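Local coordinates for protein putative dihydrodipicolinate synthase (Thermus thermophilus, PDB 2PCQ) that belongs to the dihydrodipicolinate synthetase family of TIM-barrel proteins, carries a bound potassium ion and has a precise role that remains to be established, at residues 121-126 and 169-174; 138-143 and 161-166; 114-119 and 146-151; 67-72 and 109-114; 79-84 and 90-95. All coordinates share one frame; numbering follows the deposited sequence.

Contact 1. Residues 121-126 and 169-174. With K (potassium ion), chain B.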
# COMPACT_ATOMS: atom_id res chain seq x y z
N LEU A 121 13.13 16.95 22.81
CA LEU A 121 11.99 16.42 22.10
C LEU A 121 11.95 14.92 21.95
O LEU A 121 12.96 14.22 22.11
CB LEU A 121 11.86 17.07 20.70
CG LEU A 121 12.64 16.75 19.41
CD1 LEU A 121 13.74 17.77 19.21
CD2 LEU A 121 13.20 15.34 19.42
N PHE A 122 10.75 14.42 21.66
CA PHE A 122 10.51 13.01 21.42
C PHE A 122 10.15 12.95 19.94
O PHE A 122 9.49 13.85 19.43
CB PHE A 122 9.31 12.51 22.24
CG PHE A 122 9.63 12.23 23.68
CD1 PHE A 122 10.04 10.97 24.08
CD2 PHE A 122 9.49 13.23 24.64
CE1 PHE A 122 10.31 10.70 25.42
CE2 PHE A 122 9.76 12.97 25.98
CZ PHE A 122 10.17 11.70 26.37
N LEU A 123 10.60 11.90 19.26
CA LEU A 123 10.26 11.74 17.85
C LEU A 123 8.80 11.29 17.89
O LEU A 123 8.39 10.58 18.81
CB LEU A 123 11.15 10.68 17.20
CG LEU A 123 12.66 10.93 17.30
CD1 LEU A 123 13.41 9.86 16.52
CD2 LEU A 123 12.98 12.32 16.75
N TYR A 124 8.01 11.71 16.90
CA TYR A 124 6.59 11.36 16.87
C TYR A 124 6.26 10.58 15.61
O TYR A 124 6.18 11.14 14.52
CB TYR A 124 5.74 12.63 16.93
CG TYR A 124 4.33 12.44 17.45
CD1 TYR A 124 3.56 13.53 17.84
CD2 TYR A 124 3.77 11.16 17.58
CE1 TYR A 124 2.28 13.37 18.37
CE2 TYR A 124 2.48 10.99 18.10
CZ TYR A 124 1.75 12.10 18.50
OH TYR A 124 0.50 11.96 19.06
N HIS A 125 6.08 9.27 15.76
CA HIS A 125 5.76 8.40 14.63
C HIS A 125 4.29 7.98 14.72
O HIS A 125 3.94 7.09 15.49
CB HIS A 125 6.66 7.17 14.64
CG HIS A 125 6.43 6.25 13.48
ND1 HIS A 125 6.48 6.67 12.17
CD2 HIS A 125 6.18 4.92 13.43
CE1 HIS A 125 6.27 5.64 11.37
NE2 HIS A 125 6.08 4.57 12.11
N VAL A 126 3.44 8.63 13.93
CA VAL A 126 2.02 8.32 13.92
C VAL A 126 1.56 8.33 12.45
O VAL A 126 0.76 9.16 12.04
CB VAL A 126 1.23 9.35 14.82
CG1 VAL A 126 1.52 10.78 14.37
CG2 VAL A 126 -0.27 9.06 14.79
N GLN A 169 19.84 2.54 23.57
CA GLN A 169 19.95 2.84 24.99
C GLN A 169 19.77 4.35 25.13
O GLN A 169 19.88 5.08 24.15
CB GLN A 169 21.32 2.42 25.52
CG GLN A 169 21.64 0.95 25.33
CD GLN A 169 22.95 0.56 25.97
OE1 GLN A 169 23.09 0.58 27.20
NE2 GLN A 169 23.92 0.19 25.14
N GLU A 170 19.50 4.82 26.35
CA GLU A 170 19.28 6.24 26.56
C GLU A 170 18.21 6.71 25.57
O GLU A 170 18.30 7.79 25.00
CB GLU A 170 20.57 7.04 26.31
CG GLU A 170 21.69 6.80 27.30
CD GLU A 170 22.90 7.67 27.03
OE1 GLU A 170 22.88 8.44 26.05
OE2 GLU A 170 23.89 7.58 27.80
N PHE A 171 17.19 5.87 25.37
CA PHE A 171 16.12 6.19 24.44
C PHE A 171 14.79 5.70 25.00
O PHE A 171 14.49 4.51 25.00
CB PHE A 171 16.40 5.55 23.08
CG PHE A 171 15.66 6.20 21.95
CD1 PHE A 171 14.66 5.52 21.27
CD2 PHE A 171 15.99 7.49 21.54
CE1 PHE A 171 13.99 6.11 20.21
CE2 PHE A 171 15.32 8.10 20.48
CZ PHE A 171 14.32 7.40 19.81
N ARG A 172 13.99 6.65 25.47
CA ARG A 172 12.71 6.36 26.10
C ARG A 172 11.60 6.14 25.10
O ARG A 172 11.23 7.03 24.33
CB ARG A 172 12.38 7.50 27.06
CG ARG A 172 13.47 7.70 28.11
CD ARG A 172 13.30 9.01 28.85
NE ARG A 172 12.00 9.09 29.50
CZ ARG A 172 11.51 10.20 30.02
NH1 ARG A 172 12.20 11.33 29.96
NH2 ARG A 172 10.32 10.19 30.62
N VAL A 173 11.04 4.93 25.13
CA VAL A 173 9.99 4.55 24.21
C VAL A 173 8.59 4.60 24.79
O VAL A 173 8.31 3.97 25.81
CB VAL A 173 10.23 3.13 23.67
CG1 VAL A 173 9.10 2.73 22.72
CG2 VAL A 173 11.59 3.06 22.96
N TYR A 174 7.72 5.34 24.12
CA TYR A 174 6.32 5.46 24.52
C TYR A 174 5.46 4.97 23.38
O TYR A 174 5.68 5.34 22.22
CB TYR A 174 5.98 6.91 24.85
CG TYR A 174 6.20 7.24 26.30
CD1 TYR A 174 5.21 6.98 27.25
CD2 TYR A 174 7.43 7.71 26.76
CE1 TYR A 174 5.43 7.17 28.60
CE2 TYR A 174 7.67 7.90 28.12
CZ TYR A 174 6.66 7.62 29.03
OH TYR A 174 6.88 7.77 30.39
K K B . 19.23 10.49 23.61
O HOH W 1 22.29 10.70 24.23
O HOH W 2 18.49 11.64 26.42

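Contact 2. Residues 138-143 and 161-166. With K (potassium ion), chain B.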
# COMPACT_ATOMS: atom_id res chain seq x y z
N ALA A 138 16.85 6.25 10.64
CA ALA A 138 16.85 7.65 11.06
C ALA A 138 16.74 7.74 12.58
O ALA A 138 17.40 8.56 13.20
CB ALA A 138 15.70 8.39 10.40
N VAL A 139 15.89 6.90 13.17
CA VAL A 139 15.72 6.91 14.62
C VAL A 139 17.06 6.59 15.29
O VAL A 139 17.42 7.22 16.28
CB VAL A 139 14.66 5.88 15.08
CG1 VAL A 139 14.57 5.87 16.60
CG2 VAL A 139 13.30 6.21 14.47
N GLU A 140 17.78 5.61 14.75
CA GLU A 140 19.06 5.23 15.32
C GLU A 140 20.12 6.33 15.17
O GLU A 140 20.97 6.51 16.03
CB GLU A 140 19.56 3.92 14.69
CG GLU A 140 20.93 3.48 15.20
CD GLU A 140 21.21 2.01 14.98
OE1 GLU A 140 20.66 1.44 14.01
OE2 GLU A 140 21.98 1.43 15.76
N ALA A 141 20.04 7.08 14.07
CA ALA A 141 20.99 8.16 13.84
C ALA A 141 20.72 9.32 14.79
O ALA A 141 21.64 10.01 15.22
CB ALA A 141 20.91 8.63 12.40
N LEU A 142 19.44 9.54 15.12
CA LEU A 142 19.05 10.63 16.00
C LEU A 142 19.15 10.28 17.48
O LEU A 142 19.33 11.17 18.32
CB LEU A 142 17.62 11.07 15.68
CG LEU A 142 17.42 11.72 14.31
CD1 LEU A 142 15.95 11.78 13.96
CD2 LEU A 142 18.04 13.11 14.33
N ALA A 143 19.03 9.00 17.80
CA ALA A 143 19.07 8.53 19.17
C ALA A 143 20.26 9.01 20.01
O ALA A 143 20.11 9.25 21.19
CB ALA A 143 19.01 7.00 19.20
N ILE A 161 9.11 -1.35 18.08
CA ILE A 161 9.31 -1.29 19.52
C ILE A 161 10.42 -2.26 19.93
O ILE A 161 11.29 -1.92 20.73
CB ILE A 161 8.02 -1.67 20.29
CG1 ILE A 161 6.86 -0.76 19.86
CG2 ILE A 161 8.26 -1.57 21.79
CD1 ILE A 161 7.00 0.69 20.24
N ALA A 162 10.38 -3.46 19.37
CA ALA A 162 11.38 -4.48 19.67
C ALA A 162 12.77 -4.00 19.24
O ALA A 162 13.77 -4.27 19.92
CB ALA A 162 11.04 -5.79 18.94
N PHE A 163 12.82 -3.28 18.13
CA PHE A 163 14.07 -2.73 17.62
C PHE A 163 14.65 -1.73 18.62
O PHE A 163 15.82 -1.83 18.98
CB PHE A 163 13.84 -2.02 16.28
CG PHE A 163 15.05 -1.30 15.76
CD1 PHE A 163 15.98 -1.95 14.95
CD2 PHE A 163 15.26 0.03 16.09
CE1 PHE A 163 17.11 -1.28 14.48
CE2 PHE A 163 16.39 0.71 15.62
CZ PHE A 163 17.32 0.06 14.82
N TYR A 164 13.85 -0.78 19.07
CA TYR A 164 14.33 0.21 20.03
C TYR A 164 14.89 -0.49 21.26
O TYR A 164 15.95 -0.12 21.77
CB TYR A 164 13.21 1.15 20.49
CG TYR A 164 12.36 1.77 19.39
CD1 TYR A 164 12.93 2.24 18.21
CD2 TYR A 164 10.99 1.92 19.56
CE1 TYR A 164 12.15 2.84 17.22
CE2 TYR A 164 10.20 2.51 18.58
CZ TYR A 164 10.78 2.97 17.42
OH TYR A 164 9.99 3.54 16.45
N GLN A 165 14.17 -1.50 21.72
CA GLN A 165 14.55 -2.27 22.90
C GLN A 165 15.89 -2.98 22.77
O GLN A 165 16.71 -2.96 23.68
CB GLN A 165 13.46 -3.30 23.23
CG GLN A 165 13.79 -4.19 24.43
CD GLN A 165 12.73 -5.24 24.67
OE1 GLN A 165 12.37 -5.99 23.77
NE2 GLN A 165 12.23 -5.31 25.90
N ALA A 166 16.11 -3.62 21.62
CA ALA A 166 17.34 -4.36 21.40
C ALA A 166 18.54 -3.52 20.98
O ALA A 166 19.68 -3.86 21.31
CB ALA A 166 17.09 -5.46 20.36
K K B . 19.23 10.49 23.61
O HOH W 1 22.29 10.70 24.23
O HOH W 2 18.49 11.64 26.42

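Contact 3. Residues 114-119 and 146-151. With K (potassium ion), chain B.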
# COMPACT_ATOMS: atom_id res chain seq x y z
N ALA A 114 17.79 20.52 14.19
CA ALA A 114 17.56 21.95 14.36
C ALA A 114 16.65 22.18 15.57
O ALA A 114 16.93 23.05 16.40
CB ALA A 114 16.91 22.53 13.11
N LEU A 115 15.58 21.40 15.67
CA LEU A 115 14.66 21.53 16.79
C LEU A 115 15.31 21.12 18.11
O LEU A 115 15.16 21.80 19.13
CB LEU A 115 13.41 20.68 16.55
CG LEU A 115 12.57 20.97 15.29
CD1 LEU A 115 11.38 20.02 15.24
CD2 LEU A 115 12.09 22.41 15.29
N ALA A 116 16.04 20.00 18.09
CA ALA A 116 16.71 19.48 19.28
C ALA A 116 17.77 20.44 19.80
O ALA A 116 18.14 20.40 20.97
CB ALA A 116 17.34 18.13 18.98
N GLU A 117 18.26 21.31 18.92
CA GLU A 117 19.28 22.27 19.30
C GLU A 117 18.66 23.32 20.22
O GLU A 117 19.36 23.91 21.05
CB GLU A 117 19.83 22.95 18.04
CG GLU A 117 21.04 23.84 18.27
CD GLU A 117 22.22 23.08 18.85
OE1 GLU A 117 22.63 22.06 18.25
OE2 GLU A 117 22.74 23.50 19.90
N LYS A 118 17.36 23.53 20.10
CA LYS A 118 16.65 24.54 20.90
C LYS A 118 15.79 23.97 22.04
O LYS A 118 15.50 24.67 23.01
CB LYS A 118 15.74 25.37 19.98
CG LYS A 118 16.44 25.96 18.75
CD LYS A 118 17.48 27.01 19.11
CE LYS A 118 16.85 28.23 19.76
NZ LYS A 118 17.85 29.28 20.07
N MSE A 119 15.38 22.71 21.92
CA MSE A 119 14.53 22.15 22.96
C MSE A 119 14.53 20.64 22.93
O MSE A 119 14.69 20.02 21.89
CB MSE A 119 13.09 22.64 22.78
CG MSE A 119 12.42 23.15 24.02
SE MSE A 119 10.60 23.52 23.56
CE MSE A 119 9.78 22.43 24.96
N PRO A 146 21.67 14.21 22.71
CA PRO A 146 21.22 14.45 24.08
C PRO A 146 19.79 14.98 24.24
O PRO A 146 19.10 14.62 25.19
CB PRO A 146 22.25 15.45 24.61
CG PRO A 146 23.49 15.06 23.87
CD PRO A 146 22.97 14.86 22.47
N ASN A 147 19.35 15.83 23.31
CA ASN A 147 18.00 16.39 23.39
C ASN A 147 16.90 15.60 22.70
O ASN A 147 15.75 16.03 22.66
CB ASN A 147 17.99 17.83 22.88
CG ASN A 147 18.01 18.85 24.01
OD1 ASN A 147 17.93 20.06 23.78
ND2 ASN A 147 18.13 18.36 25.24
N VAL A 148 17.24 14.45 22.13
CA VAL A 148 16.24 13.60 21.50
C VAL A 148 15.99 12.55 22.58
O VAL A 148 16.61 11.49 22.58
CB VAL A 148 16.78 12.93 20.22
CG1 VAL A 148 15.76 11.93 19.68
CG2 VAL A 148 17.07 13.99 19.16
N LEU A 149 15.08 12.85 23.49
CA LEU A 149 14.77 11.98 24.62
C LEU A 149 14.28 10.57 24.31
O LEU A 149 14.57 9.63 25.05
CB LEU A 149 13.77 12.67 25.54
CG LEU A 149 14.13 14.10 25.93
CD1 LEU A 149 13.15 14.59 26.98
CD2 LEU A 149 15.56 14.16 26.46
N GLY A 150 13.53 10.44 23.23
CA GLY A 150 13.01 9.13 22.88
C GLY A 150 12.01 9.25 21.75
O GLY A 150 12.15 10.11 20.88
N ILE A 151 11.00 8.39 21.76
CA ILE A 151 10.02 8.41 20.70
C ILE A 151 8.64 7.93 21.13
O ILE A 151 8.52 7.05 21.98
CB ILE A 151 10.48 7.52 19.53
CG1 ILE A 151 9.52 7.62 18.35
CG2 ILE A 151 10.57 6.07 20.00
CD1 ILE A 151 10.02 6.92 17.09
K K B . 19.23 10.49 23.61
O HOH W 2 18.49 11.64 26.42
O HOH W 1 22.29 10.70 24.23

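Contact 4. Residues 67-72 and 109-114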
# COMPACT_ATOMS: atom_id res chain seq x y z
N VAL A 67 4.20 18.93 24.42
CA VAL A 67 3.45 19.66 23.41
C VAL A 67 3.80 19.09 22.04
O VAL A 67 4.98 18.99 21.68
CB VAL A 67 3.78 21.16 23.42
CG1 VAL A 67 2.99 21.88 22.33
CG2 VAL A 67 3.45 21.75 24.78
N GLY A 68 2.78 18.70 21.29
CA GLY A 68 3.02 18.15 19.97
C GLY A 68 3.35 19.27 18.99
O GLY A 68 2.74 20.33 19.05
N LEU A 69 4.33 19.04 18.12
CA LEU A 69 4.71 20.04 17.13
C LEU A 69 4.65 19.38 15.76
O LEU A 69 5.47 18.52 15.42
CB LEU A 69 6.12 20.58 17.41
CG LEU A 69 6.52 21.82 16.61
CD1 LEU A 69 7.63 22.55 17.33
CD2 LEU A 69 6.94 21.43 15.21
N MSE A 70 3.64 19.77 14.98
CA MSE A 70 3.47 19.22 13.66
C MSE A 70 3.46 20.32 12.61
O MSE A 70 2.44 20.95 12.35
CB MSE A 70 2.17 18.44 13.60
CG MSE A 70 2.06 17.46 14.74
SE MSE A 70 0.50 16.37 14.59
CE MSE A 70 0.53 15.63 16.38
N GLU A 71 4.63 20.56 12.02
CA GLU A 71 4.80 21.58 11.00
C GLU A 71 5.50 20.96 9.79
O GLU A 71 6.06 19.86 9.88
CB GLU A 71 5.64 22.76 11.53
CG GLU A 71 5.05 23.49 12.73
CD GLU A 71 3.67 24.08 12.46
OE1 GLU A 71 3.41 24.53 11.33
OE2 GLU A 71 2.85 24.10 13.41
N GLU A 72 5.47 21.67 8.67
CA GLU A 72 6.07 21.20 7.43
C GLU A 72 7.47 21.75 7.22
O GLU A 72 8.25 21.16 6.47
CB GLU A 72 5.20 21.61 6.24
CG GLU A 72 3.73 21.17 6.31
CD GLU A 72 3.50 19.73 5.87
OE1 GLU A 72 4.47 19.05 5.48
OE2 GLU A 72 2.33 19.28 5.92
N LEU A 109 16.86 14.51 9.10
CA LEU A 109 17.79 14.63 10.22
C LEU A 109 18.04 16.10 10.52
O LEU A 109 18.10 16.50 11.68
CB LEU A 109 19.12 13.93 9.88
CG LEU A 109 19.02 12.44 9.54
CD1 LEU A 109 20.39 11.90 9.18
CD2 LEU A 109 18.43 11.68 10.72
N ARG A 110 18.17 16.91 9.47
CA ARG A 110 18.39 18.34 9.66
C ARG A 110 17.23 18.97 10.42
O ARG A 110 17.43 19.85 11.26
CB ARG A 110 18.55 19.06 8.31
CG ARG A 110 19.80 18.66 7.53
CD ARG A 110 20.13 19.70 6.46
NE ARG A 110 19.14 19.77 5.38
CZ ARG A 110 19.08 18.91 4.36
NH1 ARG A 110 19.95 17.92 4.27
NH2 ARG A 110 18.15 19.06 3.43
N TYR A 111 16.02 18.51 10.13
CA TYR A 111 14.82 19.03 10.78
C TYR A 111 14.88 18.79 12.29
O TYR A 111 14.79 19.72 13.09
CB TYR A 111 13.57 18.36 10.20
CG TYR A 111 12.26 18.92 10.72
CD1 TYR A 111 11.86 20.22 10.41
CD2 TYR A 111 11.44 18.14 11.54
CE1 TYR A 111 10.65 20.73 10.90
CE2 TYR A 111 10.23 18.65 12.03
CZ TYR A 111 9.85 19.94 11.71
OH TYR A 111 8.67 20.44 12.20
N TYR A 112 15.04 17.53 12.68
CA TYR A 112 15.09 17.17 14.09
C TYR A 112 16.30 17.74 14.84
O TYR A 112 16.18 18.12 16.00
CB TYR A 112 15.06 15.65 14.24
CG TYR A 112 13.68 15.05 14.05
CD1 TYR A 112 13.41 14.19 12.99
CD2 TYR A 112 12.65 15.37 14.93
CE1 TYR A 112 12.14 13.64 12.82
CE2 TYR A 112 11.37 14.83 14.77
CZ TYR A 112 11.13 13.96 13.72
OH TYR A 112 9.88 13.41 13.57
N GLU A 113 17.45 17.80 14.18
CA GLU A 113 18.64 18.34 14.83
C GLU A 113 18.48 19.83 15.09
O GLU A 113 18.95 20.34 16.10
CB GLU A 113 19.88 18.07 13.97
CG GLU A 113 20.13 16.58 13.77
CD GLU A 113 21.30 16.29 12.87
OE1 GLU A 113 21.65 17.16 12.05
OE2 GLU A 113 21.86 15.18 12.96
N ALA A 114 17.79 20.52 14.19
CA ALA A 114 17.56 21.95 14.36
C ALA A 114 16.65 22.18 15.57
O ALA A 114 16.93 23.05 16.40
CB ALA A 114 16.91 22.53 13.11
O HOH W 3 6.78 18.80 13.04

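Contact 5. Residues 79-84 and 90-95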
# COMPACT_ATOMS: atom_id res chain seq x y z
N GLY A 79 8.09 29.20 15.54
CA GLY A 79 7.11 29.81 16.43
C GLY A 79 6.47 28.81 17.38
O GLY A 79 6.28 29.09 18.56
N ALA A 80 6.14 27.63 16.86
CA ALA A 80 5.53 26.59 17.66
C ALA A 80 6.45 26.21 18.81
O ALA A 80 6.01 26.04 19.94
CB ALA A 80 5.22 25.37 16.80
N LEU A 81 7.74 26.08 18.51
CA LEU A 81 8.72 25.71 19.52
C LEU A 81 8.86 26.80 20.58
O LEU A 81 8.86 26.51 21.77
CB LEU A 81 10.08 25.42 18.87
CG LEU A 81 11.20 24.89 19.77
CD1 LEU A 81 12.23 24.16 18.93
CD2 LEU A 81 11.84 26.04 20.54
N LEU A 82 8.96 28.06 20.15
CA LEU A 82 9.10 29.17 21.09
C LEU A 82 7.91 29.24 22.03
O LEU A 82 8.07 29.50 23.22
CB LEU A 82 9.23 30.51 20.34
CG LEU A 82 10.48 30.70 19.48
CD1 LEU A 82 10.45 32.08 18.83
CD2 LEU A 82 11.73 30.55 20.35
N GLU A 83 6.72 29.01 21.49
CA GLU A 83 5.49 29.03 22.27
C GLU A 83 5.49 27.91 23.32
O GLU A 83 5.14 28.14 24.47
CB GLU A 83 4.29 28.88 21.33
CG GLU A 83 4.00 30.13 20.51
CD GLU A 83 3.23 29.84 19.23
OE1 GLU A 83 2.51 28.81 19.18
OE2 GLU A 83 3.32 30.65 18.28
N ALA A 84 5.89 26.72 22.90
CA ALA A 84 5.93 25.56 23.79
C ALA A 84 6.93 25.80 24.92
O ALA A 84 6.66 25.48 26.08
CB ALA A 84 6.32 24.31 23.01
N MSE A 90 7.88 20.40 29.03
CA MSE A 90 9.02 19.54 29.35
C MSE A 90 9.76 19.13 28.08
O MSE A 90 10.99 19.00 28.07
CB MSE A 90 8.50 18.31 30.11
CG MSE A 90 9.28 17.05 29.88
SE MSE A 90 8.50 15.64 30.93
CE MSE A 90 6.81 15.49 29.95
N ALA A 91 9.01 18.93 27.00
CA ALA A 91 9.61 18.55 25.72
C ALA A 91 8.57 18.61 24.61
O ALA A 91 7.37 18.72 24.86
CB ALA A 91 10.20 17.15 25.82
N LEU A 92 9.05 18.52 23.38
CA LEU A 92 8.19 18.54 22.21
C LEU A 92 8.01 17.10 21.73
O LEU A 92 8.79 16.22 22.07
CB LEU A 92 8.83 19.34 21.08
CG LEU A 92 9.16 20.82 21.30
CD1 LEU A 92 10.06 21.30 20.18
CD2 LEU A 92 7.88 21.64 21.37
N LEU A 93 6.96 16.88 20.95
CA LEU A 93 6.69 15.59 20.34
C LEU A 93 6.51 16.02 18.89
O LEU A 93 5.42 16.44 18.49
CB LEU A 93 5.40 14.97 20.90
CG LEU A 93 5.61 13.62 21.59
CD1 LEU A 93 4.29 13.11 22.17
CD2 LEU A 93 6.16 12.62 20.58
N ALA A 94 7.58 15.94 18.12
CA ALA A 94 7.56 16.39 16.73
C ALA A 94 7.47 15.31 15.66
O ALA A 94 8.20 14.32 15.70
CB ALA A 94 8.77 17.27 16.47
N THR A 95 6.59 15.54 14.70
CA THR A 95 6.38 14.63 13.57
C THR A 95 7.25 15.12 12.41
O THR A 95 7.67 16.27 12.37
CB THR A 95 4.92 14.66 13.10
OG1 THR A 95 4.54 16.02 12.84
CG2 THR A 95 3.99 14.08 14.16

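Contact 1. Residues 121-126 and 169-174
The ring of Phe-122 meets Arg-172 at its backbone carbonyl and at its guanidinium. The ring turns its edge to the backbone, with CE1 of Phe-122 lying 3.9 Å from O of Arg-172, near the ring plane. Atom CZ of Phe-122 then sits over the centre of one face of the guanidinium, 4.1 Å from NH1 of Arg-172. The two planes stand 76° apart, so ring and guanidinium are far from stacked. The bend of the arginine at chi3 (58°) turns the guanidinium back toward the ring. Next to this, CE1 of Phe-122 packs on CD2 of Tyr-174 at 4.4 Å. A second apolar touch joins CD1 of Leu-123 to CZ of Phe-171 at 4.2 Å, with the methyl at the ring edge.

Further out, Glu-190 holds the polar ends. It forms a salt bridge with NE of Arg-172 and a hydrogen bond with OH of Tyr-174, which probably limits how far either group can swing. One residue before Phe-171, O of Glu-170 binds the potassium ion at 3.2 Å. OE1 of the same glutamate accepts a hydrogen bond from a water that also binds the ion, so Glu-170 grips the site both directly and through water.

Strands 121-125 and 172-175 are not direct neighbours in the barrel. Strand 148-153 runs between them, and the contact reaches past it on both faces: Phe-122 touches Leu-149, while Leu-123 and Phe-171 touch Ile-151. Strand 91-94 flanks 121-125, and helix 158-167 packs on Val-173.

Contact 2. Residues 138-143 and 161-166
Two helices of the outer layer of the TIM barrel pack here, 136-142 through Val-139 and Glu-140, and 158-167 through Phe-163 and Tyr-164. Each helix gives one apolar and one polar-ended side chain. CG1 of Val-139 touches CE1 of Tyr-164 at 3.9 Å, and the two side chains cross at about a right angle. The valine branch lies anti to its own N (chi1 177°), which directs this methyl at the tyrosine.

OE1 of Glu-140 meets CZ of Phe-163 at 3.7 Å. The oxygen comes in at the ring edge, near the ring plane, and the carboxylate plane is turned 81° from the ring. An oxygen at this edge faces the slightly positive C-H rim, which is probably mildly favourable. The stronger partner of OE1 is Arg-167, with which it forms a salt bridge. The hydroxyl of Tyr-164 is likewise engaged outside the segments, in a hydrogen bond with Asp-153.

The backbone bond from N of Ala-143 to O of Val-139, 2.8 Å long, links Ala-143 to the helix. From there O of Ala-143 binds the potassium ion at 2.9 Å. The carbonyl of Val-139 thus probably helps to place a metal ligand, while its side chain packs on the neighbouring helix.

Beneath the pair, Tyr-164 lies on Ile-151 of strand 148-153 and on Val-173 of strand 172-175. Leu-142 packs on helix 107-118, the next helix on the far side. Phe-163 also touches Phe-227 of the third subunit, another copy of the protein.

Contact 3. Residues 114-119 and 146-151
Val-148 has CG1 anti to its backbone N (chi1 174°), which turns CG2 toward Ala-116. CG2 of Val-148 and CB of Ala-116 meet at 4.2 Å. This is helix-to-strand packing in a TIM barrel: helix 107-118 rests against the start of strand 148-153. Asn-147 comes closer still and buries more surface here than any other single residue. Its CB lies 4.0 Å from CB of Ala-116 and 3.2 Å from O of Ala-116, so the residue lies against the carbonyl of Ala-116.

O of Leu-115 receives two backbone bonds, from N of Lys-118 and from N of Met-119, at 3.0 and 2.9 Å. The chain then enters strand 121-125, and Leu-121 pairs with Asn-147 through the backbone. The side chain of selenomethionine Met-119 starts away from 146-151 and packs on Leu-92.

The strand start is also a metal site. The carbonyls of Val-148, Ala-143, His-145 and Glu-170 bind the potassium ion together with two waters. One of these waters donates a hydrogen bond to O of Pro-146 at 3.3 Å, and O of Val-148 lies 3.0 Å from the ion.

Contact 4. Residues 67-72 and 109-114
Tyr-111 points its hydroxyl end at Leu-69 and Glu-71, reaching from an outer helix of the TIM barrel to strand 66-69 and the residues that follow it. Its CG is anti to the backbone N (chi1 -175°), which carries the ring toward 67-72. The helix and strand backbones are well apart, with CA atoms of Leu-69 and Tyr-112 at 11.2 Å, and the side chain of Tyr-111 bridges them.

Leu-69 and Tyr-111 cross obliquely. The leucine uses one branch: CD2 of Leu-69 lies 3.6 Å from OH of Tyr-111. Glu-71 meets the same hydroxyl with its backbone and the root of its side chain. O of Glu-71 is 3.5 Å from OH of Tyr-111, and CB of Glu-71 is a little farther. Beyond CB the glutamate bends away at chi2 (-59°), and its carboxylate makes a long, weak ion pair with Arg-52.

Leu-74, from helix 74-87, and Pro-97 also touch Tyr-111. Pro-258 of the second subunit, another copy of the protein, packs on it as well, which places the tyrosine at a subunit interface.

A bridging water completes the join. It lies 2.7 Å from O of Leu-69, to which it may donate, and accepts from N of Glu-71 at 3.0 Å. The same water is hydrogen-bonded to OH of Tyr-111 at 2.6 Å.

Contact 5. Residues 79-84 and 90-95
Leu-92 is the residue of 90-95 that meets the helix, through Leu-81 and Ala-84. Segment 90-95 begins with selenomethionine Met-90 and Ala-91, whose side chains point away from 79-84. Ala-91 is bonded through its backbone to Val-67 in the strand alongside.

Leu-92 then turns to the helix. Its CG lies beside the backbone N (chi1 -60°), and its two methyls divide the work. CD1 of Leu-92 touches CG and CD1 of Leu-81, both at 3.8 Å. CD2 of Leu-92 reaches CB of Ala-84 at 3.5 Å, a close methyl-methyl touch. The two leucine side chains cross at about a right angle. Leu-81 and Ala-84 are three residues apart, so the fork of Leu-92 spans about one turn of helix.

Past Leu-92, Leu-93 packs on Phe-122 and Tyr-124. O of Ala-94 accepts a hydrogen bond from the hydroxyl of Tyr-112, and Thr-95 lies against Met-70.

The contact closes the second half of a beta-alpha-beta unit, in which strand 66-69, helix 74-87 and strand 91-94 follow one another. Leu-92 also touches Leu-69 on one flanking strand and Leu-121 on the other. Helix 107-118 packs on Leu-81 through Leu-115.

Overall arrangement
All five contacts belong to one stretch of the TIM barrel, from strand 66-69 to strand 172-175. Contacts 4 and 5 come first along the chain, with contact 5 nested inside contact 4 and their centres about 8 Å apart. Contact 3 shares helix 107-118 with contact 4, and its segments alternate with those of contacts 1 and 2. Contact 2 is nested inside contact 1, with centres about 9 Å apart. Contacts 1, 2 and 3 each give a carbonyl to the same potassium ion, so the ion probably helps to hold the loops after helix 136-142 and before strand 172-175 to the start of strand 148-153. Contacts 2 and 5 are farthest apart, with centres about 22 Å apart, and do not touch.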